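Local coordinates for UBP3-associated protein BRE5 (Saccharomyces cerevisiae, PDB 2QIY) that acts with the ubiquitin protease UBP3 in de-ubiquitination, the fragment here being BRE5's N-terminal NTF2-like domain, at residues 119-127 and 139-149. Residues are numbered along the deposited sequence; the frame is centred on the assembly and turned at random.
Sequences VYKFCQTFI and ITNDIIRFISN
I139 touches the edge of the F126 ring with CG2 where strand 137-147 pairs antiparallel with strand 120-130, the last beta hairpin of the NTF2-like domain and the centre of its curved sheet. T140 and N141 both face I127 in a classic beta bulge: T140 N gives its proton to I127 O (2.8 Å), and I127 N donates to N141 O. The OG1 of T140 rests against I127 CG2 at 3.4 Å. D142 turns to the face that carries F126, Q124 and F122, under helix 11-28. With CG anti to the backbone N (chi1 179°), its carboxylate lies alongside the F126 ring, planes 40° apart, and OD1 comes within 3.7 Å of F126 CE2. The hydroxyls of Y22, from helix 11-28, and Y37, from strand 37-38, hydrogen-bond the other oxygen and so satisfy OD2 of this buried acid. I143 and T125 exchange two backbone bonds, their side chains on the other face. I144 sends CD1 to F122 CD1 (3.9 Å) and lays CG1 over one face of the F146 ring, offset toward its rim. On the dimer-facing side R145 packs CB against C123 SG at 3.8 Å, then bends at chi2 and chi3; its NE forms a salt bridge with D93 of the second subunit. F146 CD1 touches both Y120 CB and F122 CB, and K121 O lies at its ring edge. I147 reaches back with CD1 to C123 SG, 3.6 Å away. Beside the direct bond from I147 N to K121 O, a water accepts from K121 N and donates to I147 O, bridging the two backbones. K121 NZ forms a salt bridge with E111 of strand 103-114, while its CE merely touches N149 OD1 at 3.4 Å, an oxygen hydrogen-bonded to S150 N of the second subunit.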
loop_
_atom_site.group_PDB
_atom_site.type_symbol
_atom_site.label_atom_id
_atom_site.label_comp_id
_atom_site.label_asym_id
_atom_site.label_seq_id
_atom_site.Cartn_x
_atom_site.Cartn_y
_atom_site.Cartn_z
ATOM N N VAL A 119 6.850 17.436 3.095
ATOM C CA VAL A 119 6.335 16.069 3.224
ATOM C C VAL A 119 5.976 15.457 1.852
ATOM O O VAL A 119 5.744 16.169 0.858
ATOM C CB VAL A 119 5.076 15.995 4.086
ATOM C CG1 VAL A 119 5.404 16.424 5.522
ATOM C CG2 VAL A 119 3.948 16.882 3.476
ATOM N N TYR A 120 5.921 14.122 1.861
ATOM C CA TYR A 120 5.480 13.315 0.741
ATOM C C TYR A 120 4.585 12.221 1.308
ATOM O O TYR A 120 4.977 11.531 2.275
ATOM C CB TYR A 120 6.679 12.633 0.101
ATOM C CG TYR A 120 7.711 13.581 -0.441
ATOM C CD1 TYR A 120 8.673 14.144 0.387
ATOM C CD2 TYR A 120 7.715 13.914 -1.794
ATOM C CE1 TYR A 120 9.651 15.010 -0.106
ATOM C CE2 TYR A 120 8.669 14.765 -2.315
ATOM C CZ TYR A 120 9.644 15.328 -1.457
ATOM O OH TYR A 120 10.585 16.211 -1.949
ATOM N N LYS A 121 3.403 12.052 0.732
ATOM C CA LYS A 121 2.461 11.022 1.192
ATOM C C LYS A 121 2.993 9.703 0.712
ATOM O O LYS A 121 3.519 9.638 -0.400
ATOM C CB LYS A 121 1.109 11.205 0.538
ATOM C CG LYS A 121 0.239 12.262 1.181
ATOM C CD LYS A 121 -1.219 11.896 0.834
ATOM C CE LYS A 121 -2.217 12.418 1.871
ATOM N NZ LYS A 121 -1.985 11.981 3.263
ATOM N N PHE A 122 2.869 8.653 1.521
ATOM C CA PHE A 122 3.372 7.349 1.070
ATOM C C PHE A 122 2.510 6.219 1.581
ATOM O O PHE A 122 1.780 6.353 2.562
ATOM C CB PHE A 122 4.808 7.128 1.584
ATOM C CG PHE A 122 4.872 6.764 3.058
ATOM C CD1 PHE A 122 4.877 5.415 3.435
ATOM C CD2 PHE A 122 4.868 7.742 4.050
ATOM C CE1 PHE A 122 4.911 5.045 4.762
ATOM C CE2 PHE A 122 4.912 7.387 5.381
ATOM C CZ PHE A 122 4.932 6.030 5.751
ATOM N N CYS A 123 2.615 5.096 0.878
ATOM C CA CYS A 123 2.166 3.823 1.391
ATOM C C CYS A 123 3.349 2.860 1.310
ATOM O O CYS A 123 4.134 2.865 0.346
ATOM C CB CYS A 123 0.993 3.340 0.578
ATOM S SG CYS A 123 1.166 3.270 -1.171
ATOM N N GLN A 124 3.534 2.075 2.355
ATOM C CA GLN A 124 4.671 1.157 2.367
ATOM C C GLN A 124 4.158 -0.206 2.806
ATOM O O GLN A 124 3.427 -0.301 3.797
ATOM C CB GLN A 124 5.803 1.641 3.300
ATOM C CG GLN A 124 7.091 0.764 3.226
ATOM C CD GLN A 124 8.348 1.439 3.794
ATOM O OE1 GLN A 124 9.462 0.883 3.716
ATOM N NE2 GLN A 124 8.187 2.625 4.350
ATOM N N THR A 125 4.558 -1.254 2.083
ATOM C CA THR A 125 4.076 -2.594 2.384
ATOM C C THR A 125 5.246 -3.499 2.688
ATOM O O THR A 125 6.275 -3.412 2.024
ATOM C CB THR A 125 3.280 -3.140 1.184
ATOM O OG1 THR A 125 2.069 -2.378 1.097
ATOM C CG2 THR A 125 2.923 -4.565 1.384
ATOM N N PHE A 126 5.074 -4.357 3.685
ATOM C CA PHE A 126 6.093 -5.337 4.094
ATOM C C PHE A 126 5.517 -6.735 4.159
ATOM O O PHE A 126 4.319 -6.917 4.445
ATOM C CB PHE A 126 6.535 -5.040 5.519
ATOM C CG PHE A 126 7.057 -3.650 5.721
ATOM C CD1 PHE A 126 6.175 -2.604 6.037
ATOM C CD2 PHE A 126 8.437 -3.387 5.640
ATOM C CE1 PHE A 126 6.666 -1.315 6.247
ATOM C CE2 PHE A 126 8.924 -2.096 5.882
ATOM C CZ PHE A 126 8.028 -1.071 6.175
ATOM N N ILE A 127 6.374 -7.729 3.933
ATOM C CA ILE A 127 6.044 -9.115 4.282
ATOM C C ILE A 127 7.114 -9.615 5.250
ATOM O O ILE A 127 8.314 -9.477 4.975
ATOM C CB ILE A 127 5.957 -10.061 3.058
ATOM C CG1 ILE A 127 4.822 -9.618 2.146
ATOM C CG2 ILE A 127 5.699 -11.520 3.525
ATOM C CD1 ILE A 127 3.504 -9.846 2.735
ATOM N N ILE A 139 12.274 -9.564 7.183
ATOM C CA ILE A 139 11.594 -8.889 6.069
ATOM C C ILE A 139 11.915 -9.590 4.743
ATOM O O ILE A 139 13.069 -9.699 4.371
ATOM C CB ILE A 139 12.041 -7.400 5.935
ATOM C CG1 ILE A 139 11.824 -6.644 7.234
ATOM C CG2 ILE A 139 11.255 -6.723 4.834
ATOM C CD1 ILE A 139 12.552 -5.293 7.264
ATOM N N THR A 140 10.899 -10.067 4.033
ATOM C CA THR A 140 11.149 -10.651 2.708
ATOM C C THR A 140 10.815 -9.687 1.586
ATOM O O THR A 140 11.297 -9.842 0.455
ATOM C CB THR A 140 10.409 -11.988 2.489
ATOM O OG1 THR A 140 8.991 -11.780 2.585
ATOM C CG2 THR A 140 10.869 -13.024 3.509
ATOM N N ASN A 141 9.970 -8.709 1.900
ATOM C CA ASN A 141 9.480 -7.729 0.922
ATOM C C ASN A 141 9.235 -6.403 1.585
ATOM O O ASN A 141 8.716 -6.339 2.713
ATOM C CB ASN A 141 8.144 -8.180 0.299
ATOM C CG ASN A 141 8.287 -9.394 -0.527
ATOM O OD1 ASN A 141 8.492 -9.324 -1.753
ATOM N ND2 ASN A 141 8.225 -10.533 0.120
ATOM N N ASP A 142 9.593 -5.344 0.871
ATOM C CA ASP A 142 9.488 -3.983 1.383
ATOM C C ASP A 142 9.325 -3.074 0.176
ATOM O O ASP A 142 10.265 -2.928 -0.595
ATOM C CB ASP A 142 10.786 -3.670 2.129
ATOM C CG ASP A 142 10.826 -2.264 2.699
ATOM O OD1 ASP A 142 9.938 -1.445 2.392
ATOM O OD2 ASP A 142 11.777 -1.999 3.480
ATOM N N ILE A 143 8.123 -2.504 0.002
ATOM C CA ILE A 143 7.831 -1.630 -1.157
ATOM C C ILE A 143 7.270 -0.318 -0.648
ATOM O O ILE A 143 6.309 -0.313 0.140
ATOM C CB ILE A 143 6.735 -2.194 -2.098
ATOM C CG1 ILE A 143 7.087 -3.595 -2.631
ATOM C CG2 ILE A 143 6.425 -1.144 -3.241
ATOM C CD1 ILE A 143 5.902 -4.236 -3.398
ATOM N N ILE A 144 7.870 0.810 -1.052
ATOM C CA ILE A 144 7.242 2.108 -0.802
ATOM C C ILE A 144 6.752 2.734 -2.120
ATOM O O ILE A 144 7.393 2.601 -3.167
ATOM C CB ILE A 144 8.196 3.066 -0.034
ATOM C CG1 ILE A 144 7.449 4.311 0.480
ATOM C CG2 ILE A 144 9.445 3.436 -0.888
ATOM C CD1 ILE A 144 8.269 5.085 1.555
ATOM N N ARG A 145 5.606 3.405 -2.042
ATOM C CA ARG A 145 5.079 4.128 -3.184
ATOM C C ARG A 145 4.659 5.513 -2.682
ATOM O O ARG A 145 3.885 5.630 -1.719
ATOM C CB ARG A 145 3.878 3.381 -3.808
ATOM C CG ARG A 145 2.986 4.271 -4.714
ATOM C CD ARG A 145 3.691 4.830 -5.950
ATOM N NE ARG A 145 4.228 3.779 -6.834
ATOM C CZ ARG A 145 4.755 4.011 -8.043
ATOM N NH1 ARG A 145 4.792 5.259 -8.548
ATOM N NH2 ARG A 145 5.200 2.999 -8.789
ATOM N N PHE A 146 5.178 6.560 -3.313
ATOM C CA PHE A 146 4.731 7.918 -3.007
ATOM C C PHE A 146 3.495 8.278 -3.809
ATOM O O PHE A 146 3.362 7.916 -4.977
ATOM C CB PHE A 146 5.890 8.916 -3.198
ATOM C CG PHE A 146 7.010 8.646 -2.263
ATOM C CD1 PHE A 146 6.954 9.118 -0.940
ATOM C CD2 PHE A 146 8.100 7.871 -2.652
ATOM C CE1 PHE A 146 7.987 8.822 -0.050
ATOM C CE2 PHE A 146 9.141 7.564 -1.767
ATOM C CZ PHE A 146 9.090 8.049 -0.448
ATOM N N ILE A 147 2.579 8.961 -3.141
ATOM C CA ILE A 147 1.241 9.228 -3.642
ATOM C C ILE A 147 1.112 10.743 -3.779
ATOM O O ILE A 147 1.418 11.472 -2.853
ATOM C CB ILE A 147 0.178 8.633 -2.652
ATOM C CG1 ILE A 147 0.436 7.112 -2.461
ATOM C CG2 ILE A 147 -1.252 8.886 -3.151
ATOM C CD1 ILE A 147 -0.555 6.378 -1.541
ATOM N N SER A 148 0.685 11.212 -4.935
ATOM C CA SER A 148 0.463 12.643 -5.071
ATOM C C SER A 148 -0.782 13.007 -4.257
ATOM O O SER A 148 -1.767 12.255 -4.242
ATOM C CB SER A 148 0.295 13.017 -6.538
ATOM O OG SER A 148 0.798 14.321 -6.784
ATOM N N ASN A 149 -0.740 14.138 -3.566
ATOM C CA ASN A 149 -1.924 14.587 -2.835
ATOM C C ASN A 149 -2.947 15.206 -3.778
ATOM O O ASN A 149 -2.728 16.332 -4.235
ATOM C CB ASN A 149 -1.523 15.610 -1.767
ATOM C CG ASN A 149 -2.613 15.870 -0.777
ATOM O OD1 ASN A 149 -3.142 14.950 -0.141
ATOM N ND2 ASN A 149 -2.948 17.141 -0.611
HETATM O O HOH W 1 2.703 13.600 -1.546
#